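Local coordinates for lipoprotein (PDB 3RWX) that is of unknown function but is probably a lipoprotein of the bacterial outer membrane built from two calycin-like beta-barrel domains, at residues 150-155 against 178-183; 19-24 against 126-131; 143-148 against 251-256. All blocks are in the same frame, centred on the assembly; numbering follows the deposited sequence.

Interaction 2 comes first along the chain and lies nearest its middle: Y21 on strand 20-25 packs against the loop after strand 118-124 and before strand 144-147, on the way between the two antiparallel sheets. Interactions 1 and 3 lie far out in the second half, their centres about 39 and 36 Å from that of interaction 2 but only about 10 Å from each other. Interaction 1 is nested inside the long loop that interaction 3 closes, and the two share one antiparallel sheet, in which strand 144-147 lies between 150-151 and 254-256. Interaction 3 thus joins the first and last strands of this half, while interaction 1 covers the neighbouring edge strand with a loop.

Interaction 1 (150-155 against 178-183); sequences TTYPDI and SNLNSS
Y152 and L180 cross at about a right angle: the methyl CD1 of L180 rests against the root of the tyrosine, 3.5 Å from Y152 CB, while L180 CD2 stands over one face of the ring, toward its rim. The opposite face is taken by T150 CG2, 3.7 Å above the plane and over the ring centre, so the aromatic group is sandwiched between a methyl of its own segment, from strand 150-151, and one of the loop. L180 reaches in because its CG is anti to the backbone N (chi1 -175°), which sends the branched end to the tyrosine. A hydroxyl suits the far end of this buried ring, since Y152 OH is bonded to the carbonyl O of R187. The same leucine serves a second neighbour, with I155 CD1 lying 4.0 Å from L180 CD1; farther along, I155 CG2 lies 4.0 Å from CB of N179, the two side chains again crossing nearly at right angles. At the other end S183 is small enough to sit close to the strand, its CB 3.8 Å from T150 CG2; T150 OG1 bonds T185 OG1, and S183 OG bonds T185 N. P153 lays its CD against the carbonyl O atoms of N181 and S182, 3.5 Å from each. Polar linkage between the backbones is supplied by a water, which donates to P153 O at 2.9 Å and accepts from N181 N at 2.7 Å. Here the loop between strands 172-173 and 195-196 covers edge strand 150-151 and the turn after it, an irregular flank of the calycin-like beta-barrel domain.

Interaction 2 (19-24 against 126-131); sequences EGYSIG and TLPISY
A water lies between the hydroxyls of Y21 and Y131, 2.7 Å from Y21 OH and 2.7 Å from Y131 OH, near the plane of both rings. It donates to Y131 OH, which is gripped a second time by OD1 of D31, so tyrosine suits both places: each offers a broad apolar ring with a polar end that can meet water. The Y21 ring carries most of the contact. Its CG lies between the backbone N and the carbonyl carbon (chi1 67°), and the ring is held out from the strand toward the loop. L127 comes at it across one face: CD1 is 3.8 Å from the ring centroid and 26° off the normal, a CH-pi contact displaced toward CD2, which it approaches to 3.4 Å. P128 meets the outer end, its CD 3.3 Å from Y21 CZ, and the two side chains cross at about a right angle. Two residues along the strand, I23 points to the same side; its CD1 comes to 3.7 Å from Y131 CZ and also borders the edge of the Y21 ring. The 3-10 turn bearing Y131 is closed by its own N bonded to P128 O, 3.1 Å. In the first calycin-like beta-barrel domain, strand 20-25 thus packs Y21 and I23 on a loop and 3-10 turn, with a water joining two tyrosine hydroxyls.

Interaction 3 (143-148 against 251-256); sequences LSVSVG and IDITAM
S144 and M256 face each other as a hydrogen-bonded pair, each backbone N-H donating to the other's carbonyl O: S144 N to M256 O is 2.9 Å and M256 N to S144 O is 2.8 Å. S146 and T254 repeat the exchange, with S146 N to T254 O at 2.9 Å and T254 N to S146 O at 3.0 Å, the last being almost straight (173°). The donors of this second pair lie in the carbonyl planes, whereas S144 N is tilted 27° from that of M256 O. Between the two pairs sits the non-hydrogen-bonded couple V145 and A255, whose polar backbone atoms turn outward instead: V145 to Y152, directly after strand 150-151, and A255 to F242 on strand 237-243. Strands 144-147 and 254-256, first and last of their sheet along the chain, are thus antiparallel neighbours, consistent with the closing of a calycin-like barrel. Water also takes part: one lies 2.8 Å from S146 OG and gives T254 O a weak second bond, and another accepts from G148 N and donates to D252 O. V145 and A255 share the buried face, and L143 and I253 pack against them: L143 CD1 lies 3.9 Å from the small A255's CB, and V145 CG1, anti to the backbone N (chi1 171°), meets I253 CG2 at 3.7 Å. Serine and threonine suit the more open opposite face, where the bent selenomethionine at M256 lies on the surface. Beyond the paired residues, V147 CG2 touches I251 CG2 at 3.6 Å.

Interaction 1 (150-155 against 178-183)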
ATOM      1  N   THR A 150      36.050  -4.380  -2.582  1.00 21.10           N
ATOM      2  CA  THR A 150      35.669  -4.559  -1.193  1.00 20.21           C
ATOM      3  C   THR A 150      34.225  -4.966  -1.050  1.00 19.43           C
ATOM      4  O   THR A 150      33.344  -4.382  -1.663  1.00 18.38           O
ATOM      5  CB  THR A 150      35.890  -3.246  -0.409  1.00 20.66           C
ATOM      6  OG1 THR A 150      37.297  -3.064  -0.211  1.00 21.07           O
ATOM      7  CG2 THR A 150      35.170  -3.267   0.967  1.00 19.87           C
ATOM      8  N   THR A 151      33.975  -5.962  -0.214  1.00 19.75           N
ATOM      9  CA  THR A 151      32.609  -6.257   0.227  1.00 19.49           C
ATOM     10  C   THR A 151      32.588  -6.191   1.749  1.00 19.57           C
ATOM     11  O   THR A 151      33.366  -6.860   2.451  1.00 19.75           O
ATOM     12  CB  THR A 151      32.126  -7.640  -0.230  1.00 19.73           C
ATOM     13  OG1 THR A 151      32.247  -7.743  -1.654  1.00 20.81           O
ATOM     14  CG2 THR A 151      30.663  -7.857   0.171  1.00 18.52           C
ATOM     15  N   TYR A 152      31.689  -5.370   2.255  1.00 19.26           N
ATOM     16  CA  TYR A 152      31.635  -5.093   3.676  1.00 19.45           C
ATOM     17  C   TYR A 152      30.904  -6.198   4.434  1.00 19.68           C
ATOM     18  O   TYR A 152      30.217  -7.019   3.830  1.00 18.74           O
ATOM     19  CB  TYR A 152      30.963  -3.751   3.894  1.00 19.54           C
ATOM     20  CG  TYR A 152      31.782  -2.576   3.399  1.00 19.46           C
ATOM     21  CD1 TYR A 152      32.891  -2.140   4.091  1.00 22.59           C
ATOM     22  CD2 TYR A 152      31.448  -1.907   2.243  1.00 22.13           C
ATOM     23  CE1 TYR A 152      33.666  -1.048   3.635  1.00 22.90           C
ATOM     24  CE2 TYR A 152      32.200  -0.809   1.790  1.00 22.22           C
ATOM     25  CZ  TYR A 152      33.303  -0.396   2.495  1.00 21.13           C
ATOM     26  OH  TYR A 152      34.025   0.671   2.063  1.00 23.45           O
ATOM     27  N   PRO A 153      31.063  -6.232   5.768  1.00 19.44           N
ATOM     28  CA  PRO A 153      30.239  -7.172   6.500  1.00 19.80           C
ATOM     29  C   PRO A 153      28.735  -6.916   6.271  1.00 19.69           C
ATOM     30  O   PRO A 153      28.321  -5.784   6.007  1.00 19.12           O
ATOM     31  CB  PRO A 153      30.644  -6.926   7.964  1.00 19.91           C
ATOM     32  CG  PRO A 153      32.028  -6.424   7.893  1.00 19.37           C
ATOM     33  CD  PRO A 153      32.024  -5.550   6.651  1.00 19.67           C
ATOM     34  N   ASP A 154      27.956  -7.982   6.329  1.00 19.98           N
ATOM     35  CA  ASP A 154      26.515  -7.875   6.258  1.00 20.96           C
ATOM     36  C   ASP A 154      25.962  -6.938   7.324  1.00 21.21           C
ATOM     37  O   ASP A 154      26.404  -6.963   8.459  1.00 21.06           O
ATOM     38  CB  ASP A 154      25.866  -9.252   6.414  1.00 21.14           C
ATOM     39  CG  ASP A 154      26.087 -10.136   5.198  1.00 23.40           C
ATOM     40  OD1 ASP A 154      26.220  -9.600   4.073  1.00 24.94           O
ATOM     41  OD2 ASP A 154      26.126 -11.372   5.355  1.00 25.67           O
ATOM     42  N   ILE A 155      25.014  -6.106   6.919  1.00 21.42           N
ATOM     43  CA  ILE A 155      24.233  -5.333   7.831  1.00 22.64           C
ATOM     44  C   ILE A 155      22.914  -6.070   8.031  1.00 23.64           C
ATOM     45  O   ILE A 155      22.200  -6.335   7.067  1.00 23.72           O
ATOM     46  CB  ILE A 155      23.927  -3.914   7.242  1.00 22.21           C
ATOM     47  CG1 ILE A 155      25.208  -3.099   7.076  1.00 22.55           C
ATOM     48  CG2 ILE A 155      22.941  -3.161   8.138  1.00 21.45           C
ATOM     49  CD1 ILE A 155      25.055  -1.921   6.101  1.00 20.67           C
ATOM     50  N   SER A 178      23.731   3.483   7.644  1.00 26.29           N
ATOM     51  CA  SER A 178      24.464   4.055   8.780  0.50 27.31           C
ATOM     52  C   SER A 178      25.176   3.009   9.616  1.00 27.07           C
ATOM     53  O   SER A 178      26.073   3.335  10.336  1.00 27.50           O
ATOM     54  CB  SER A 178      23.533   4.862   9.684  0.50 27.85           C
ATOM     55  OG  SER A 178      23.096   6.015   8.995  0.50 29.05           O
ATOM     56  N   ASN A 179      24.772   1.752   9.503  1.00 26.99           N
ATOM     57  CA  ASN A 179      25.378   0.677  10.299  1.00 27.55           C
ATOM     58  C   ASN A 179      26.542  -0.040   9.634  1.00 27.18           C
ATOM     59  O   ASN A 179      27.004  -1.049  10.124  1.00 27.26           O
ATOM     60  CB  ASN A 179      24.288  -0.319  10.660  1.00 27.56           C
ATOM     61  CG  ASN A 179      23.214   0.312  11.505  1.00 28.47           C
ATOM     62  OD1 ASN A 179      22.036   0.155  11.241  1.00 28.80           O
ATOM     63  ND2 ASN A 179      23.625   1.027  12.548  1.00 29.36           N
ATOM     64  N   LEU A 180      27.017   0.515   8.530  1.00 26.91           N
ATOM     65  CA  LEU A 180      28.064  -0.083   7.748  1.00 27.04           C
ATOM     66  C   LEU A 180      29.356  -0.118   8.528  1.00 27.95           C
ATOM     67  O   LEU A 180      29.773   0.897   9.027  1.00 29.16           O
ATOM     68  CB  LEU A 180      28.245   0.734   6.474  1.00 26.31           C
ATOM     69  CG  LEU A 180      29.237   0.160   5.464  1.00 26.73           C
ATOM     70  CD1 LEU A 180      28.795  -1.216   4.954  1.00 23.57           C
ATOM     71  CD2 LEU A 180      29.440   1.164   4.328  1.00 24.86           C
ATOM     72  N   ASN A 181      30.000  -1.271   8.640  1.00 28.61           N
ATOM     73  CA  ASN A 181      31.294  -1.331   9.312  1.00 29.53           C
ATOM     74  C   ASN A 181      32.387  -1.601   8.333  1.00 29.75           C
ATOM     75  O   ASN A 181      32.121  -2.066   7.227  1.00 29.92           O
ATOM     76  CB  ASN A 181      31.305  -2.426  10.358  1.00 30.72           C
ATOM     77  CG  ASN A 181      30.365  -2.143  11.517  1.00 32.74           C
ATOM     78  OD1 ASN A 181      30.030  -0.998  11.822  1.00 34.38           O
ATOM     79  ND2 ASN A 181      29.941  -3.194  12.164  1.00 35.01           N
ATOM     80  N   SER A 182      33.625  -1.347   8.745  1.00 30.24           N
ATOM     81  CA  SER A 182      34.779  -1.552   7.880  0.50 30.36           C
ATOM     82  C   SER A 182      34.999  -3.015   7.553  1.00 30.30           C
ATOM     83  O   SER A 182      34.607  -3.895   8.307  1.00 30.24           O
ATOM     84  CB  SER A 182      36.041  -1.016   8.539  0.50 30.61           C
ATOM     85  OG  SER A 182      35.859   0.330   8.905  0.50 32.52           O
ATOM     86  N   SER A 183      35.645  -3.242   6.419  1.00 31.26           N
ATOM     87  CA  SER A 183      36.107  -4.535   5.988  1.00 32.91           C
ATOM     88  C   SER A 183      37.605  -4.606   6.254  1.00 34.66           C
ATOM     89  O   SER A 183      38.282  -3.580   6.383  1.00 34.91           O
ATOM     90  CB  SER A 183      35.827  -4.680   4.486  1.00 32.72           C
ATOM     91  OG  SER A 183      36.822  -5.434   3.818  1.00 34.20           O
TER
HETATM   92  O   HOH W   1      28.793  -3.477   7.664  1.00 17.60           O

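Interaction 2 (19-24 against 126-131)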
ATOM      1  N   GLU A  19     -18.316  -3.647  -8.662  1.00 25.85           N
ATOM      2  CA  GLU A  19     -17.138  -4.421  -8.260  1.00 25.96           C
ATOM      3  C   GLU A  19     -15.932  -3.544  -8.070  1.00 25.87           C
ATOM      4  O   GLU A  19     -15.701  -2.598  -8.840  1.00 26.60           O
ATOM      5  CB  GLU A  19     -16.839  -5.479  -9.307  1.00 26.42           C
ATOM      6  CG  GLU A  19     -17.841  -6.610  -9.270  1.00 29.35           C
ATOM      7  CD  GLU A  19     -17.640  -7.630 -10.374  1.00 33.23           C
ATOM      8  OE1 GLU A  19     -17.999  -7.345 -11.546  1.00 37.03           O
ATOM      9  OE2 GLU A  19     -17.133  -8.712 -10.052  1.00 35.76           O
ATOM     10  N   GLY A  20     -15.148  -3.851  -7.042  1.00 25.26           N
ATOM     11  CA  GLY A  20     -13.904  -3.149  -6.867  1.00 24.55           C
ATOM     12  C   GLY A  20     -13.129  -3.656  -5.687  1.00 24.32           C
ATOM     13  O   GLY A  20     -13.043  -4.875  -5.457  1.00 24.24           O
ATOM     14  N   TYR A  21     -12.552  -2.721  -4.939  1.00 23.88           N
ATOM     15  CA  TYR A  21     -11.711  -3.083  -3.819  1.00 23.96           C
ATOM     16  C   TYR A  21     -11.969  -2.154  -2.628  1.00 24.14           C
ATOM     17  O   TYR A  21     -12.628  -1.125  -2.755  1.00 23.91           O
ATOM     18  CB  TYR A  21     -10.242  -3.091  -4.241  1.00 23.51           C
ATOM     19  CG  TYR A  21      -9.679  -1.753  -4.588  1.00 22.39           C
ATOM     20  CD1 TYR A  21      -9.734  -1.278  -5.868  1.00 24.21           C
ATOM     21  CD2 TYR A  21      -9.064  -0.965  -3.634  1.00 22.54           C
ATOM     22  CE1 TYR A  21      -9.189  -0.019  -6.208  1.00 24.77           C
ATOM     23  CE2 TYR A  21      -8.534   0.289  -3.965  1.00 22.55           C
ATOM     24  CZ  TYR A  21      -8.604   0.746  -5.255  1.00 23.58           C
ATOM     25  OH  TYR A  21      -8.066   1.967  -5.618  1.00 26.04           O
ATOM     26  N   SER A  22     -11.485  -2.563  -1.468  1.00 24.24           N
ATOM     27  CA  SER A  22     -11.799  -1.881  -0.246  1.00 25.06           C
ATOM     28  C   SER A  22     -10.530  -1.556   0.521  1.00 25.68           C
ATOM     29  O   SER A  22      -9.652  -2.400   0.679  1.00 26.37           O
ATOM     30  CB  SER A  22     -12.759  -2.730   0.583  1.00 25.82           C
ATOM     31  OG  SER A  22     -14.005  -2.869  -0.086  1.00 24.83           O
ATOM     32  N   ILE A  23     -10.451  -0.311   0.976  1.00 26.24           N
ATOM     33  CA  ILE A  23      -9.305   0.234   1.661  1.00 26.45           C
ATOM     34  C   ILE A  23      -9.719   0.713   3.046  1.00 26.33           C
ATOM     35  O   ILE A  23     -10.726   1.390   3.192  1.00 26.12           O
ATOM     36  CB  ILE A  23      -8.740   1.436   0.877  1.00 26.86           C
ATOM     37  CG1 ILE A  23      -8.210   0.960  -0.478  1.00 28.24           C
ATOM     38  CG2 ILE A  23      -7.615   2.102   1.633  1.00 27.17           C
ATOM     39  CD1 ILE A  23      -7.214  -0.148  -0.390  1.00 27.92           C
ATOM     40  N   GLY A  24      -8.916   0.371   4.051  1.00 26.32           N
ATOM     41  CA  GLY A  24      -9.217   0.688   5.444  1.00 26.75           C
ATOM     42  C   GLY A  24      -8.262   1.672   6.099  1.00 26.73           C
ATOM     43  O   GLY A  24      -7.069   1.672   5.820  1.00 26.74           O
ATOM     44  N   THR A 126     -10.280  -2.088 -10.591  1.00 28.86           N
ATOM     45  CA  THR A 126      -9.237  -3.026 -10.248  0.50 28.96           C
ATOM     46  C   THR A 126      -8.232  -2.382  -9.251  1.00 28.25           C
ATOM     47  O   THR A 126      -7.940  -1.210  -9.332  1.00 28.26           O
ATOM     48  CB  THR A 126      -8.610  -3.569 -11.566  0.50 29.94           C
ATOM     49  OG1 THR A 126      -8.490  -2.498 -12.512  0.50 31.89           O
ATOM     50  CG2 THR A 126      -9.538  -4.617 -12.211  0.50 30.08           C
ATOM     51  N   LEU A 127      -7.739  -3.174  -8.307  1.00 27.71           N
ATOM     52  CA  LEU A 127      -6.722  -2.751  -7.362  1.00 27.30           C
ATOM     53  C   LEU A 127      -5.459  -2.172  -8.047  1.00 27.19           C
ATOM     54  O   LEU A 127      -4.884  -2.786  -8.912  1.00 27.20           O
ATOM     55  CB  LEU A 127      -6.306  -3.939  -6.509  1.00 26.64           C
ATOM     56  CG  LEU A 127      -5.451  -3.580  -5.297  1.00 28.02           C
ATOM     57  CD1 LEU A 127      -6.270  -2.862  -4.215  1.00 24.40           C
ATOM     58  CD2 LEU A 127      -4.817  -4.855  -4.735  1.00 27.68           C
ATOM     59  N   PRO A 128      -5.036  -0.973  -7.660  1.00 26.78           N
ATOM     60  CA  PRO A 128      -3.811  -0.444  -8.258  1.00 26.72           C
ATOM     61  C   PRO A 128      -2.574  -1.302  -8.017  1.00 25.71           C
ATOM     62  O   PRO A 128      -2.422  -1.884  -6.963  1.00 24.41           O
ATOM     63  CB  PRO A 128      -3.644   0.900  -7.570  1.00 26.79           C
ATOM     64  CG  PRO A 128      -5.063   1.325  -7.277  1.00 28.12           C
ATOM     65  CD  PRO A 128      -5.851   0.070  -7.029  1.00 26.55           C
ATOM     66  N   ILE A 129      -1.680  -1.340  -8.991  1.00 25.77           N
ATOM     67  CA  ILE A 129      -0.574  -2.278  -8.939  1.00 25.66           C
ATOM     68  C   ILE A 129       0.367  -1.923  -7.783  1.00 25.72           C
ATOM     69  O   ILE A 129       0.967  -2.808  -7.166  1.00 25.65           O
ATOM     70  CB  ILE A 129       0.155  -2.350 -10.286  1.00 25.98           C
ATOM     71  CG1 ILE A 129       1.019  -3.616 -10.387  1.00 25.45           C
ATOM     72  CG2 ILE A 129       0.971  -1.068 -10.553  1.00 24.98           C
ATOM     73  CD1 ILE A 129       1.680  -3.778 -11.782  1.00 22.40           C
ATOM     74  N   SER A 130       0.454  -0.642  -7.440  1.00 25.40           N
ATOM     75  CA  SER A 130       1.352  -0.254  -6.358  1.00 25.29           C
ATOM     76  C   SER A 130       1.019  -0.915  -5.009  1.00 24.56           C
ATOM     77  O   SER A 130       1.906  -1.048  -4.164  1.00 24.70           O
ATOM     78  CB  SER A 130       1.434   1.264  -6.237  1.00 25.44           C
ATOM     79  OG  SER A 130       0.140   1.811  -6.089  1.00 26.32           O
ATOM     80  N   TYR A 131      -0.221  -1.361  -4.802  1.00 24.32           N
ATOM     81  CA  TYR A 131      -0.551  -2.103  -3.576  1.00 23.85           C
ATOM     82  C   TYR A 131       0.168  -3.424  -3.502  1.00 24.60           C
ATOM     83  O   TYR A 131       0.296  -3.989  -2.426  1.00 25.12           O
ATOM     84  CB  TYR A 131      -2.050  -2.383  -3.433  1.00 23.84           C
ATOM     85  CG  TYR A 131      -2.851  -1.167  -3.016  1.00 23.50           C
ATOM     86  CD1 TYR A 131      -2.912  -0.774  -1.697  1.00 22.72           C
ATOM     87  CD2 TYR A 131      -3.517  -0.398  -3.951  1.00 23.38           C
ATOM     88  CE1 TYR A 131      -3.616   0.340  -1.312  1.00 21.84           C
ATOM     89  CE2 TYR A 131      -4.239   0.708  -3.578  1.00 22.51           C
ATOM     90  CZ  TYR A 131      -4.282   1.075  -2.253  1.00 22.43           C
ATOM     91  OH  TYR A 131      -5.003   2.193  -1.886  1.00 22.92           O
TER
HETATM   92  O   HOH W   2      -6.690   3.366  -3.697  1.00 32.42           O

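Interaction 3 (143-148 against 251-256)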
ATOM      1  N   LEU A 143      21.560  -6.395   4.177  1.00 21.00           N
ATOM      2  CA  LEU A 143      22.048  -5.379   3.271  1.00 19.73           C
ATOM      3  C   LEU A 143      23.556  -5.576   3.100  1.00 19.92           C
ATOM      4  O   LEU A 143      24.315  -5.529   4.061  1.00 20.54           O
ATOM      5  CB  LEU A 143      21.730  -4.025   3.840  1.00 19.14           C
ATOM      6  CG  LEU A 143      21.992  -2.795   2.985  1.00 18.91           C
ATOM      7  CD1 LEU A 143      21.250  -2.817   1.661  1.00 17.94           C
ATOM      8  CD2 LEU A 143      21.595  -1.573   3.823  1.00 19.77           C
ATOM      9  N   SER A 144      23.971  -5.830   1.871  1.00 20.17           N
ATOM     10  CA  SER A 144      25.357  -6.153   1.548  1.00 20.54           C
ATOM     11  C   SER A 144      25.868  -5.070   0.600  1.00 20.02           C
ATOM     12  O   SER A 144      25.283  -4.822  -0.439  1.00 19.98           O
ATOM     13  CB  SER A 144      25.437  -7.532   0.899  1.00 20.55           C
ATOM     14  OG  SER A 144      26.738  -7.794   0.428  1.00 21.47           O
ATOM     15  N   VAL A 145      26.952  -4.426   0.992  1.00 19.93           N
ATOM     16  CA  VAL A 145      27.441  -3.248   0.315  1.00 19.93           C
ATOM     17  C   VAL A 145      28.820  -3.538  -0.232  1.00 20.45           C
ATOM     18  O   VAL A 145      29.654  -4.130   0.451  1.00 19.68           O
ATOM     19  CB  VAL A 145      27.537  -2.086   1.305  1.00 20.57           C
ATOM     20  CG1 VAL A 145      28.273  -0.889   0.659  1.00 18.83           C
ATOM     21  CG2 VAL A 145      26.142  -1.718   1.840  1.00 18.38           C
ATOM     22  N   SER A 146      29.076  -3.115  -1.459  1.00 21.28           N
ATOM     23  CA  SER A 146      30.407  -3.291  -2.017  1.00 22.77           C
ATOM     24  C   SER A 146      30.821  -2.087  -2.824  1.00 22.74           C
ATOM     25  O   SER A 146      29.983  -1.332  -3.330  1.00 22.31           O
ATOM     26  CB  SER A 146      30.480  -4.571  -2.852  1.00 23.12           C
ATOM     27  OG  SER A 146      29.399  -4.590  -3.735  1.00 26.95           O
ATOM     28  N   VAL A 147      32.128  -1.865  -2.846  1.00 23.23           N
ATOM     29  CA  VAL A 147      32.724  -0.824  -3.677  1.00 23.71           C
ATOM     30  C   VAL A 147      34.053  -1.371  -4.159  1.00 24.12           C
ATOM     31  O   VAL A 147      34.841  -1.922  -3.386  1.00 24.03           O
ATOM     32  CB  VAL A 147      32.908   0.529  -2.919  1.00 24.39           C
ATOM     33  CG1 VAL A 147      33.763   0.353  -1.661  1.00 22.24           C
ATOM     34  CG2 VAL A 147      33.505   1.557  -3.849  1.00 23.98           C
ATOM     35  N   GLY A 148      34.271  -1.285  -5.458  1.00 24.41           N
ATOM     36  CA  GLY A 148      35.461  -1.875  -6.051  1.00 24.33           C
ATOM     37  C   GLY A 148      35.584  -3.325  -5.632  1.00 23.72           C
ATOM     38  O   GLY A 148      34.622  -4.058  -5.699  1.00 23.51           O
ATOM     39  N   ILE A 251      33.477   6.350  -8.305  1.00 34.34           N
ATOM     40  CA  ILE A 251      33.045   4.972  -8.492  1.00 33.35           C
ATOM     41  C   ILE A 251      31.697   4.783  -7.800  1.00 32.88           C
ATOM     42  O   ILE A 251      31.405   5.430  -6.813  1.00 32.95           O
ATOM     43  CB  ILE A 251      34.104   3.973  -7.963  1.00 33.16           C
ATOM     44  CG1 ILE A 251      33.838   2.583  -8.522  1.00 33.51           C
ATOM     45  CG2 ILE A 251      34.170   3.953  -6.415  1.00 29.95           C
ATOM     46  CD1 ILE A 251      34.985   1.608  -8.225  1.00 34.66           C
ATOM     47  N   ASP A 252      30.871   3.916  -8.347  1.00 32.94           N
ATOM     48  CA  ASP A 252      29.602   3.596  -7.748  1.00 32.91           C
ATOM     49  C   ASP A 252      29.799   2.618  -6.610  1.00 32.40           C
ATOM     50  O   ASP A 252      30.817   1.922  -6.538  1.00 32.89           O
ATOM     51  CB  ASP A 252      28.679   2.970  -8.788  1.00 33.29           C
ATOM     52  CG  ASP A 252      28.201   3.971  -9.807  1.00 35.68           C
ATOM     53  OD1 ASP A 252      27.968   5.135  -9.436  1.00 39.91           O
ATOM     54  OD2 ASP A 252      28.083   3.612 -10.989  1.00 40.22           O
ATOM     55  N   ILE A 253      28.816   2.613  -5.724  1.00 31.11           N
ATOM     56  CA  ILE A 253      28.668   1.655  -4.671  1.00 30.36           C
ATOM     57  C   ILE A 253      27.473   0.797  -5.055  1.00 29.35           C
ATOM     58  O   ILE A 253      26.555   1.291  -5.692  1.00 29.33           O
ATOM     59  CB  ILE A 253      28.293   2.355  -3.345  1.00 30.30           C
ATOM     60  CG1 ILE A 253      29.428   3.213  -2.843  1.00 32.27           C
ATOM     61  CG2 ILE A 253      27.970   1.351  -2.248  1.00 30.31           C
ATOM     62  CD1 ILE A 253      29.049   3.973  -1.587  1.00 34.07           C
ATOM     63  N   THR A 254      27.470  -0.464  -4.639  1.00 28.10           N
ATOM     64  CA  THR A 254      26.335  -1.336  -4.850  1.00 27.75           C
ATOM     65  C   THR A 254      25.812  -1.815  -3.493  1.00 27.06           C
ATOM     66  O   THR A 254      26.578  -2.253  -2.633  1.00 27.20           O
ATOM     67  CB  THR A 254      26.728  -2.554  -5.697  1.00 28.21           C
ATOM     68  OG1 THR A 254      27.107  -2.119  -7.011  1.00 28.46           O
ATOM     69  CG2 THR A 254      25.549  -3.509  -5.822  1.00 28.48           C
ATOM     70  N   ALA A 255      24.512  -1.730  -3.284  1.00 26.00           N
ATOM     71  CA  ALA A 255      23.937  -2.279  -2.066  1.00 25.50           C
ATOM     72  C   ALA A 255      22.856  -3.235  -2.456  1.00 25.07           C
ATOM     73  O   ALA A 255      21.915  -2.868  -3.118  1.00 25.26           O
ATOM     74  CB  ALA A 255      23.376  -1.186  -1.164  1.00 25.04           C
HETATM   75  N   MSE A 256      22.998  -4.479  -2.048  1.00 25.00           N
HETATM   76  CA  MSE A 256      21.960  -5.457  -2.274  1.00 24.96           C
HETATM   77  C   MSE A 256      21.199  -5.705  -0.991  1.00 23.97           C
HETATM   78  O   MSE A 256      21.764  -6.150   0.011  1.00 23.35           O
HETATM   79  CB  MSE A 256      22.571  -6.751  -2.772  1.00 25.39           C
HETATM   80  CG  MSE A 256      23.191  -6.568  -4.121  1.00 29.46           C
HETATM   81 SE   MSE A 256      23.786  -8.245  -4.783  0.75 34.27          SE
HETATM   82  CE  MSE A 256      22.237  -8.828  -5.844  1.00 38.92           C
TER
HETATM   83  O   HOH W   3      26.705  -5.285  -3.398  1.00 31.99           O
HETATM   84  O   HOH W   4      31.928  -0.474  -7.190  1.00 31.88           O